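Local coordinates for protein carboxypeptidase D (Drosophila melanogaster, PDB 3MN8) that is a zinc metallocarboxypeptidase that releases C-terminal arginine or lysine from peptides and proteins, processing growth factors, peptide hormones and neuropeptides, at residues F50-H64 against N74-S86. Sequence-based numbering, arbitrary orientation.
Sequences FAGLEKAYPNQAKVH and NLLALQISRNTRS. With NAG (2-acetamido-2-deoxy-beta-D-glucopyranose), chain E.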
ATOM      1  N   PHE A  50     -11.431  -7.997 -14.389  1.00 29.56           N
ATOM      2  CA  PHE A  50     -10.654  -6.786 -14.618  1.00 30.38           C
ATOM      3  C   PHE A  50     -10.826  -6.236 -16.022  1.00 41.90           C
ATOM      4  O   PHE A  50     -10.788  -5.027 -16.221  1.00 62.63           O
ATOM      5  CB  PHE A  50      -9.176  -7.038 -14.353  1.00 41.37           C
ATOM      6  CG  PHE A  50      -8.777  -6.814 -12.928  1.00 36.27           C
ATOM      7  CD1 PHE A  50      -9.742  -6.644 -11.947  1.00 34.37           C
ATOM      8  CD2 PHE A  50      -7.441  -6.774 -12.569  1.00 22.02           C
ATOM      9  CE1 PHE A  50      -9.375  -6.432 -10.634  1.00 33.68           C
ATOM     10  CE2 PHE A  50      -7.065  -6.564 -11.259  1.00 24.53           C
ATOM     11  CZ  PHE A  50      -8.027  -6.393 -10.291  1.00 34.13           C
ATOM     12  N   ALA A  51     -11.001  -7.116 -17.000  1.00 39.65           N
ATOM     13  CA  ALA A  51     -11.287  -6.670 -18.360  1.00 45.38           C
ATOM     14  C   ALA A  51     -12.691  -6.068 -18.442  1.00 53.26           C
ATOM     15  O   ALA A  51     -12.914  -5.077 -19.142  1.00 58.52           O
ATOM     16  CB  ALA A  51     -11.128  -7.827 -19.352  1.00 31.10           C
ATOM     17  N   GLY A  52     -13.630  -6.671 -17.717  1.00 54.10           N
ATOM     18  CA  GLY A  52     -15.015  -6.231 -17.754  1.00 53.75           C
ATOM     19  C   GLY A  52     -15.153  -4.824 -17.213  1.00 49.95           C
ATOM     20  O   GLY A  52     -15.861  -3.977 -17.770  1.00 34.84           O
ATOM     21  N   LEU A  53     -14.464  -4.587 -16.107  1.00 48.07           N
ATOM     22  CA  LEU A  53     -14.470  -3.281 -15.475  1.00 53.08           C
ATOM     23  C   LEU A  53     -13.920  -2.226 -16.422  1.00 48.80           C
ATOM     24  O   LEU A  53     -14.401  -1.093 -16.456  1.00 53.94           O
ATOM     25  CB  LEU A  53     -13.630  -3.341 -14.203  1.00 44.26           C
ATOM     26  CG  LEU A  53     -14.400  -3.606 -12.904  1.00 54.91           C
ATOM     27  CD1 LEU A  53     -15.706  -4.370 -13.088  1.00 48.93           C
ATOM     28  CD2 LEU A  53     -13.537  -4.253 -11.843  1.00 65.11           C
ATOM     29  N   GLU A  54     -12.917  -2.615 -17.201  1.00 45.28           N
ATOM     30  CA  GLU A  54     -12.227  -1.688 -18.088  1.00 58.99           C
ATOM     31  C   GLU A  54     -13.164  -1.208 -19.192  1.00 64.82           C
ATOM     32  O   GLU A  54     -13.159  -0.028 -19.572  1.00 57.51           O
ATOM     33  CB  GLU A  54     -10.985  -2.350 -18.683  1.00 67.61           C
ATOM     34  CG  GLU A  54      -9.952  -1.371 -19.203  1.00 76.40           C
ATOM     35  CD  GLU A  54      -8.621  -2.033 -19.499  1.00 76.35           C
ATOM     36  OE1 GLU A  54      -7.676  -1.297 -19.854  1.00 81.55           O
ATOM     37  OE2 GLU A  54      -8.522  -3.280 -19.377  1.00 65.15           O
ATOM     38  N   LYS A  55     -13.979  -2.129 -19.694  1.00 65.49           N
ATOM     39  CA  LYS A  55     -14.960  -1.785 -20.712  1.00 61.80           C
ATOM     40  C   LYS A  55     -16.246  -1.241 -20.086  1.00 50.31           C
ATOM     41  O   LYS A  55     -16.853  -0.298 -20.596  1.00 43.85           O
ATOM     42  CB  LYS A  55     -15.245  -2.977 -21.633  1.00 55.43           C
ATOM     43  CG  LYS A  55     -15.554  -4.280 -20.936  1.00 53.85           C
ATOM     44  CD  LYS A  55     -15.902  -5.357 -21.971  1.00 63.63           C
ATOM     45  CE  LYS A  55     -17.164  -4.993 -22.765  1.00 67.99           C
ATOM     46  NZ  LYS A  55     -17.609  -6.059 -23.726  1.00 64.31           N
ATOM     47  N   ALA A  56     -16.652  -1.833 -18.974  1.00 36.69           N
ATOM     48  CA  ALA A  56     -17.749  -1.279 -18.203  1.00 44.89           C
ATOM     49  C   ALA A  56     -17.472   0.191 -17.835  1.00 45.94           C
ATOM     50  O   ALA A  56     -18.380   1.027 -17.863  1.00 45.12           O
ATOM     51  CB  ALA A  56     -18.000  -2.122 -16.947  1.00 30.44           C
ATOM     52  N   TYR A  57     -16.222   0.500 -17.493  1.00 38.55           N
ATOM     53  CA  TYR A  57     -15.866   1.838 -17.030  1.00 42.41           C
ATOM     54  C   TYR A  57     -14.671   2.391 -17.786  1.00 39.84           C
ATOM     55  O   TYR A  57     -13.598   2.509 -17.225  1.00 51.99           O
ATOM     56  CB  TYR A  57     -15.552   1.811 -15.540  1.00 31.19           C
ATOM     57  CG  TYR A  57     -16.679   1.293 -14.680  1.00 49.02           C
ATOM     58  CD1 TYR A  57     -16.799  -0.071 -14.404  1.00 61.24           C
ATOM     59  CD2 TYR A  57     -17.620   2.162 -14.130  1.00 38.41           C
ATOM     60  CE1 TYR A  57     -17.836  -0.563 -13.604  1.00 58.21           C
ATOM     61  CE2 TYR A  57     -18.659   1.688 -13.327  1.00 40.83           C
ATOM     62  CZ  TYR A  57     -18.765   0.325 -13.064  1.00 54.94           C
ATOM     63  OH  TYR A  57     -19.797  -0.143 -12.269  1.00 46.73           O
ATOM     64  N   PRO A  58     -14.867   2.745 -19.062  1.00 41.27           N
ATOM     65  CA  PRO A  58     -13.804   3.101 -20.010  1.00 40.97           C
ATOM     66  C   PRO A  58     -12.810   4.131 -19.488  1.00 50.95           C
ATOM     67  O   PRO A  58     -11.616   3.975 -19.738  1.00 63.33           O
ATOM     68  CB  PRO A  58     -14.579   3.690 -21.193  1.00 39.06           C
ATOM     69  CG  PRO A  58     -15.891   3.011 -21.144  1.00 34.36           C
ATOM     70  CD  PRO A  58     -16.199   2.791 -19.688  1.00 33.14           C
ATOM     71  N   ASN A  59     -13.280   5.153 -18.780  1.00 53.40           N
ATOM     72  CA  ASN A  59     -12.403   6.275 -18.425  1.00 66.38           C
ATOM     73  C   ASN A  59     -11.765   6.211 -17.029  1.00 52.93           C
ATOM     74  O   ASN A  59     -10.896   7.022 -16.694  1.00 31.60           O
ATOM     75  CB  ASN A  59     -13.140   7.608 -18.598  1.00 71.84           C
ATOM     76  CG  ASN A  59     -13.789   7.747 -19.967  1.00 77.51           C
ATOM     77  OD1 ASN A  59     -14.092   6.757 -20.630  1.00 75.41           O
ATOM     78  ND2 ASN A  59     -14.018   8.986 -20.389  1.00 79.37           N
ATOM     79  N   GLN A  60     -12.182   5.237 -16.228  1.00 38.69           N
ATOM     80  CA  GLN A  60     -11.799   5.218 -14.826  1.00 39.63           C
ATOM     81  C   GLN A  60     -11.161   3.903 -14.389  1.00 40.11           C
ATOM     82  O   GLN A  60     -10.467   3.841 -13.374  1.00 46.83           O
ATOM     83  CB  GLN A  60     -13.013   5.549 -13.969  1.00 42.45           C
ATOM     84  CG  GLN A  60     -14.243   5.860 -14.809  1.00 62.29           C
ATOM     85  CD  GLN A  60     -15.072   6.967 -14.210  1.00 68.66           C
ATOM     86  OE1 GLN A  60     -16.284   7.065 -14.452  1.00 61.85           O
ATOM     87  NE2 GLN A  60     -14.421   7.812 -13.411  1.00 60.39           N
ATOM     88  N   ALA A  61     -11.386   2.851 -15.156  1.00 32.37           N
ATOM     89  CA  ALA A  61     -10.733   1.581 -14.877  1.00 36.27           C
ATOM     90  C   ALA A  61      -9.782   1.232 -16.005  1.00 35.94           C
ATOM     91  O   ALA A  61     -10.163   1.276 -17.183  1.00 36.42           O
ATOM     92  CB  ALA A  61     -11.754   0.480 -14.685  1.00 43.33           C
ATOM     93  N   LYS A  62      -8.546   0.898 -15.631  1.00 35.02           N
ATOM     94  CA  LYS A  62      -7.508   0.502 -16.581  1.00 30.39           C
ATOM     95  C   LYS A  62      -6.668  -0.630 -16.020  1.00 28.39           C
ATOM     96  O   LYS A  62      -6.278  -0.596 -14.858  1.00 46.87           O
ATOM     97  CB  LYS A  62      -6.607   1.691 -16.917  1.00 30.47           C
ATOM     98  CG  LYS A  62      -5.483   1.359 -17.893  1.00 30.64           C
ATOM     99  CD  LYS A  62      -4.756   2.627 -18.317  1.00 54.70           C
ATOM    100  CE  LYS A  62      -3.558   2.313 -19.188  1.00 69.86           C
ATOM    101  NZ  LYS A  62      -3.931   1.459 -20.345  1.00 80.84           N
ATOM    102  N   VAL A  63      -6.398  -1.636 -16.845  1.00 34.91           N
ATOM    103  CA  VAL A  63      -5.601  -2.777 -16.417  1.00 29.54           C
ATOM    104  C   VAL A  63      -4.148  -2.598 -16.793  1.00 36.36           C
ATOM    105  O   VAL A  63      -3.835  -2.190 -17.908  1.00 43.80           O
ATOM    106  CB  VAL A  63      -6.084  -4.079 -17.047  1.00 32.11           C
ATOM    107  CG1 VAL A  63      -5.085  -5.181 -16.780  1.00 24.81           C
ATOM    108  CG2 VAL A  63      -7.466  -4.454 -16.509  1.00 45.17           C
ATOM    109  N   HIS A  64      -3.274  -2.928 -15.850  1.00 38.10           N
ATOM    110  CA  HIS A  64      -1.836  -2.838 -16.029  1.00 28.92           C
ATOM    111  C   HIS A  64      -1.184  -4.199 -15.843  1.00 32.63           C
ATOM    112  O   HIS A  64      -1.476  -4.910 -14.873  1.00 24.23           O
ATOM    113  CB  HIS A  64      -1.267  -1.850 -15.025  1.00 22.95           C
ATOM    114  CG  HIS A  64      -1.848  -0.480 -15.158  1.00 39.46           C
ATOM    115  ND1 HIS A  64      -1.305   0.477 -15.990  1.00 43.38           N
ATOM    116  CD2 HIS A  64      -2.943   0.082 -14.596  1.00 39.20           C
ATOM    117  CE1 HIS A  64      -2.032   1.577 -15.920  1.00 41.58           C
ATOM    118  NE2 HIS A  64      -3.029   1.365 -15.079  1.00 43.02           N
ATOM    119  N   ASN A  74      -0.495 -14.260 -15.270  1.00 44.34           N
ATOM    120  CA  ASN A  74      -0.341 -12.822 -15.338  1.00 36.89           C
ATOM    121  C   ASN A  74      -0.472 -12.149 -13.988  1.00 38.81           C
ATOM    122  O   ASN A  74      -1.420 -12.400 -13.257  1.00 34.36           O
ATOM    123  CB  ASN A  74      -1.356 -12.224 -16.311  1.00 35.48           C
ATOM    124  CG  ASN A  74      -0.936 -12.390 -17.763  1.00 48.94           C
ATOM    125  OD1 ASN A  74       0.255 -12.358 -18.100  1.00 50.21           O
ATOM    126  ND2 ASN A  74      -1.917 -12.567 -18.632  1.00 58.56           N
ATOM    127  N   LEU A  75       0.494 -11.292 -13.671  1.00 41.07           N
ATOM    128  CA  LEU A  75       0.417 -10.426 -12.503  1.00 33.38           C
ATOM    129  C   LEU A  75      -0.173  -9.101 -12.955  1.00 32.29           C
ATOM    130  O   LEU A  75       0.454  -8.371 -13.722  1.00 46.30           O
ATOM    131  CB  LEU A  75       1.802 -10.216 -11.885  1.00 39.68           C
ATOM    132  CG  LEU A  75       2.430 -11.328 -11.022  1.00 36.22           C
ATOM    133  CD1 LEU A  75       1.865 -12.697 -11.355  1.00 50.93           C
ATOM    134  CD2 LEU A  75       3.936 -11.348 -11.172  1.00 38.88           C
ATOM    135  N   LEU A  76      -1.382  -8.798 -12.479  1.00 34.45           N
ATOM    136  CA  LEU A  76      -2.171  -7.679 -12.992  1.00 34.12           C
ATOM    137  C   LEU A  76      -2.551  -6.669 -11.906  1.00 37.12           C
ATOM    138  O   LEU A  76      -2.796  -7.043 -10.759  1.00 33.91           O
ATOM    139  CB  LEU A  76      -3.462  -8.201 -13.626  1.00 26.93           C
ATOM    140  CG  LEU A  76      -3.384  -9.126 -14.836  1.00 44.10           C
ATOM    141  CD1 LEU A  76      -4.745  -9.767 -15.102  1.00 45.47           C
ATOM    142  CD2 LEU A  76      -2.895  -8.368 -16.061  1.00 50.95           C
ATOM    143  N   ALA A  77      -2.630  -5.394 -12.285  1.00 39.26           N
ATOM    144  CA  ALA A  77      -3.071  -4.342 -11.372  1.00 35.21           C
ATOM    145  C   ALA A  77      -4.134  -3.483 -12.021  1.00 37.60           C
ATOM    146  O   ALA A  77      -3.915  -2.939 -13.101  1.00 38.73           O
ATOM    147  CB  ALA A  77      -1.910  -3.471 -10.950  1.00 26.66           C
ATOM    148  N   LEU A  78      -5.278  -3.350 -11.356  1.00 37.75           N
ATOM    149  CA  LEU A  78      -6.326  -2.479 -11.856  1.00 24.31           C
ATOM    150  C   LEU A  78      -6.151  -1.107 -11.268  1.00 22.88           C
ATOM    151  O   LEU A  78      -6.212  -0.945 -10.051  1.00 28.68           O
ATOM    152  CB  LEU A  78      -7.714  -3.005 -11.488  1.00 24.56           C
ATOM    153  CG  LEU A  78      -8.896  -2.269 -12.144  1.00 32.85           C
ATOM    154  CD1 LEU A  78      -9.000  -2.616 -13.630  1.00 18.74           C
ATOM    155  CD2 LEU A  78     -10.230  -2.565 -11.446  1.00 27.85           C
ATOM    156  N   GLN A  79      -5.936  -0.127 -12.136  1.00 21.70           N
ATOM    157  CA  GLN A  79      -5.952   1.282 -11.755  1.00 25.02           C
ATOM    158  C   GLN A  79      -7.341   1.900 -11.842  1.00 26.28           C
ATOM    159  O   GLN A  79      -8.064   1.690 -12.811  1.00 25.40           O
ATOM    160  CB  GLN A  79      -5.022   2.084 -12.654  1.00 21.91           C
ATOM    161  CG  GLN A  79      -5.263   3.556 -12.606  1.00 18.88           C
ATOM    162  CD  GLN A  79      -4.472   4.272 -13.662  1.00 27.67           C
ATOM    163  OE1 GLN A  79      -4.110   3.685 -14.680  1.00 23.97           O
ATOM    164  NE2 GLN A  79      -4.201   5.550 -13.435  1.00 22.10           N
ATOM    165  N   ILE A  80      -7.689   2.682 -10.824  1.00 36.89           N
ATOM    166  CA  ILE A  80      -8.924   3.456 -10.786  1.00 29.57           C
ATOM    167  C   ILE A  80      -8.569   4.913 -10.546  1.00 38.64           C
ATOM    168  O   ILE A  80      -7.851   5.232  -9.596  1.00 46.25           O
ATOM    169  CB  ILE A  80      -9.816   2.995  -9.637  1.00 29.78           C
ATOM    170  CG1 ILE A  80     -10.187   1.520  -9.827  1.00 26.12           C
ATOM    171  CG2 ILE A  80     -11.042   3.890  -9.533  1.00 29.42           C
ATOM    172  CD1 ILE A  80     -10.778   0.851  -8.614  1.00 24.69           C
ATOM    173  N   SER A  81      -9.065   5.803 -11.399  1.00 44.17           N
ATOM    174  CA  SER A  81      -8.722   7.215 -11.291  1.00 35.33           C
ATOM    175  C   SER A  81      -9.825   8.090 -11.848  1.00 42.77           C
ATOM    176  O   SER A  81     -10.722   7.599 -12.535  1.00 54.55           O
ATOM    177  CB  SER A  81      -7.444   7.485 -12.062  1.00 30.48           C
ATOM    178  OG  SER A  81      -7.601   7.064 -13.400  1.00 52.60           O
ATOM    179  N   ARG A  82      -9.759   9.388 -11.558  1.00 48.91           N
ATOM    180  CA  ARG A  82     -10.695  10.341 -12.154  1.00 49.95           C
ATOM    181  C   ARG A  82     -10.598  10.179 -13.661  1.00 55.03           C
ATOM    182  O   ARG A  82     -11.611  10.043 -14.353  1.00 60.88           O
ATOM    183  CB  ARG A  82     -10.359  11.780 -11.727  1.00 52.35           C
ATOM    184  CG  ARG A  82     -11.201  12.889 -12.375  1.00 51.74           C
ATOM    185  CD  ARG A  82     -11.874  13.776 -11.335  1.00 63.09           C
ATOM    186  NE  ARG A  82     -11.443  15.166 -11.406  1.00 68.45           N
ATOM    187  CZ  ARG A  82     -12.071  16.198 -10.838  1.00 78.65           C
ATOM    188  NH1 ARG A  82     -11.571  17.420 -10.974  1.00 72.22           N
ATOM    189  NH2 ARG A  82     -13.192  16.031 -10.142  1.00 83.50           N
ATOM    190  N   ASN A  83      -9.363  10.160 -14.156  1.00 43.65           N
ATOM    191  CA  ASN A  83      -9.110   9.999 -15.582  1.00 39.62           C
ATOM    192  C   ASN A  83      -7.935   9.086 -15.837  1.00 31.63           C
ATOM    193  O   ASN A  83      -6.788   9.477 -15.648  1.00 42.52           O
ATOM    194  CB  ASN A  83      -8.840  11.353 -16.228  1.00 58.45           C
ATOM    195  CG  ASN A  83      -8.175  11.228 -17.594  1.00 70.83           C
ATOM    196  OD1 ASN A  83      -8.414  10.269 -18.332  1.00 71.44           O
ATOM    197  ND2 ASN A  83      -7.336  12.207 -17.937  1.00 72.65           N
ATOM    198  N   THR A  84      -8.222   7.874 -16.292  1.00 40.88           N
ATOM    199  CA  THR A  84      -7.187   6.852 -16.440  1.00 37.25           C
ATOM    200  C   THR A  84      -6.104   7.189 -17.477  1.00 30.19           C
ATOM    201  O   THR A  84      -5.032   6.593 -17.481  1.00 36.56           O
ATOM    202  CB  THR A  84      -7.808   5.485 -16.734  1.00 33.05           C
ATOM    203  OG1 THR A  84      -7.205   4.503 -15.890  1.00 45.87           O
ATOM    204  CG2 THR A  84      -7.617   5.108 -18.185  1.00 29.28           C
ATOM    205  N   ARG A  85      -6.364   8.160 -18.341  1.00 26.17           N
ATOM    206  CA  ARG A  85      -5.362   8.542 -19.328  1.00 37.24           C
ATOM    207  C   ARG A  85      -4.055   9.011 -18.692  1.00 41.71           C
ATOM    208  O   ARG A  85      -2.978   8.541 -19.043  1.00 52.26           O
ATOM    209  CB  ARG A  85      -5.901   9.625 -20.257  1.00 58.30           C
ATOM    210  CG  ARG A  85      -7.059   9.174 -21.131  1.00 76.79           C
ATOM    211  CD  ARG A  85      -7.156  10.031 -22.384  1.00 96.19           C
ATOM    212  NE  ARG A  85      -6.214   9.614 -23.426  1.00106.16           N
ATOM    213  CZ  ARG A  85      -5.014  10.156 -23.629  1.00101.77           C
ATOM    214  NH1 ARG A  85      -4.243   9.700 -24.611  1.00 96.76           N
ATOM    215  NH2 ARG A  85      -4.582  11.147 -22.854  1.00 97.32           N
ATOM    216  N   SER A  86      -4.149   9.948 -17.755  1.00 55.27           N
ATOM    217  CA  SER A  86      -2.964  10.463 -17.069  1.00 50.29           C
ATOM    218  C   SER A  86      -3.126  10.385 -15.555  1.00 56.68           C
ATOM    219  O   SER A  86      -3.903   9.583 -15.032  1.00 73.84           O
ATOM    220  CB  SER A  86      -2.684  11.911 -17.488  1.00 44.94           C
ATOM    221  OG  SER A  86      -2.433  12.027 -18.888  1.00 49.21           O
TER
HETATM  222  C1  NAG E 501     -15.660  13.758  -9.330  1.00 55.32           C
HETATM  223  C2  NAG E 501     -16.412  14.935  -8.710  1.00 67.95           C
HETATM  224  C3  NAG E 501     -17.682  15.299  -9.470  1.00 79.93           C
HETATM  225  C4  NAG E 501     -17.435  15.290 -10.978  1.00 73.40           C
HETATM  226  C5  NAG E 501     -16.707  14.018 -11.387  1.00 59.12           C
HETATM  227  C6  NAG E 501     -16.381  14.040 -12.868  1.00 76.10           C
HETATM  228  C7  NAG E 501     -17.540  13.807  -6.774  1.00 67.71           C
HETATM  229  C8  NAG E 501     -17.920  12.582  -7.565  1.00 71.95           C
HETATM  230  N2  NAG E 501     -16.689  14.699  -7.298  1.00 73.78           N
HETATM  231  O3  NAG E 501     -18.114  16.578  -9.046  1.00 89.80           O
HETATM  232  O4  NAG E 501     -18.655  15.381 -11.684  1.00 76.08           O
HETATM  233  O5  NAG E 501     -15.482  13.941 -10.707  1.00 39.80           O
HETATM  234  O6  NAG E 501     -15.306  14.938 -13.049  1.00 77.28           O
HETATM  235  O7  NAG E 501     -18.008  13.965  -5.647  1.00 46.04           O
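The antiparallel beta hairpin at the edge of the central eight-stranded sheet of the first carboxypeptidase-like domain (peptidase M14 family, active 1B form) brings strand 61-64 against strand 74-80, with helix 50-56 packed over one face. The register is set by two hydrogen-bonded pairs, Lys62 with Gln79 and His64 with Ala77, alternating with the non-hydrogen-bonded pairs Ala61-Ile80 and Val63-Leu78; Gln79 N to Lys62 O, at 2.8 Å, is one rung of this pairing. Where the strands end, the two segments stay joined: Ser81 N, following one strand, donates to Gln60 O, preceding the other, and Thr84 N reaches Asn59 O at 2.8 Å in a nearly straight bond (168° at the hydrogen). In the loop after strand 74-80, Arg82 NH2 donates to O5 of the Asn133-linked sugar at 3.2 Å.

On the helix side Leu78 is the hub. Its CB lies over one face of the Phe50 ring, 3.7 Å from the centroid, a CH-pi contact. Its two methyls part company: CD2 meets Leu53 CD2 at 3.7 Å, while CD1 touches Val63 CG2 at the same distance. Leu119 and Ala115 of helix 106-121 continue this apolar layer.

The opposite face carries Lys62, His64, Ala77 and Gln79. Here His64 NE2 donates to Gln79 OE1 at 2.6 Å; the acceptor lies near the imidazole plane, but the amide is turned 42° from the ring and the donor sits 32° out of the carbonyl plane. The His64 ring also meets Tyr138 on strand 136-140.

Apolar packing thus joins the hairpin to the helices, whereas the imidazole-amide bond ties the edge strand to its neighbour through side chains as well as backbone. It is consistent with a proton on NE2, and the weak bond from Gln79 NE2 to Asp136 agrees with that amide orientation.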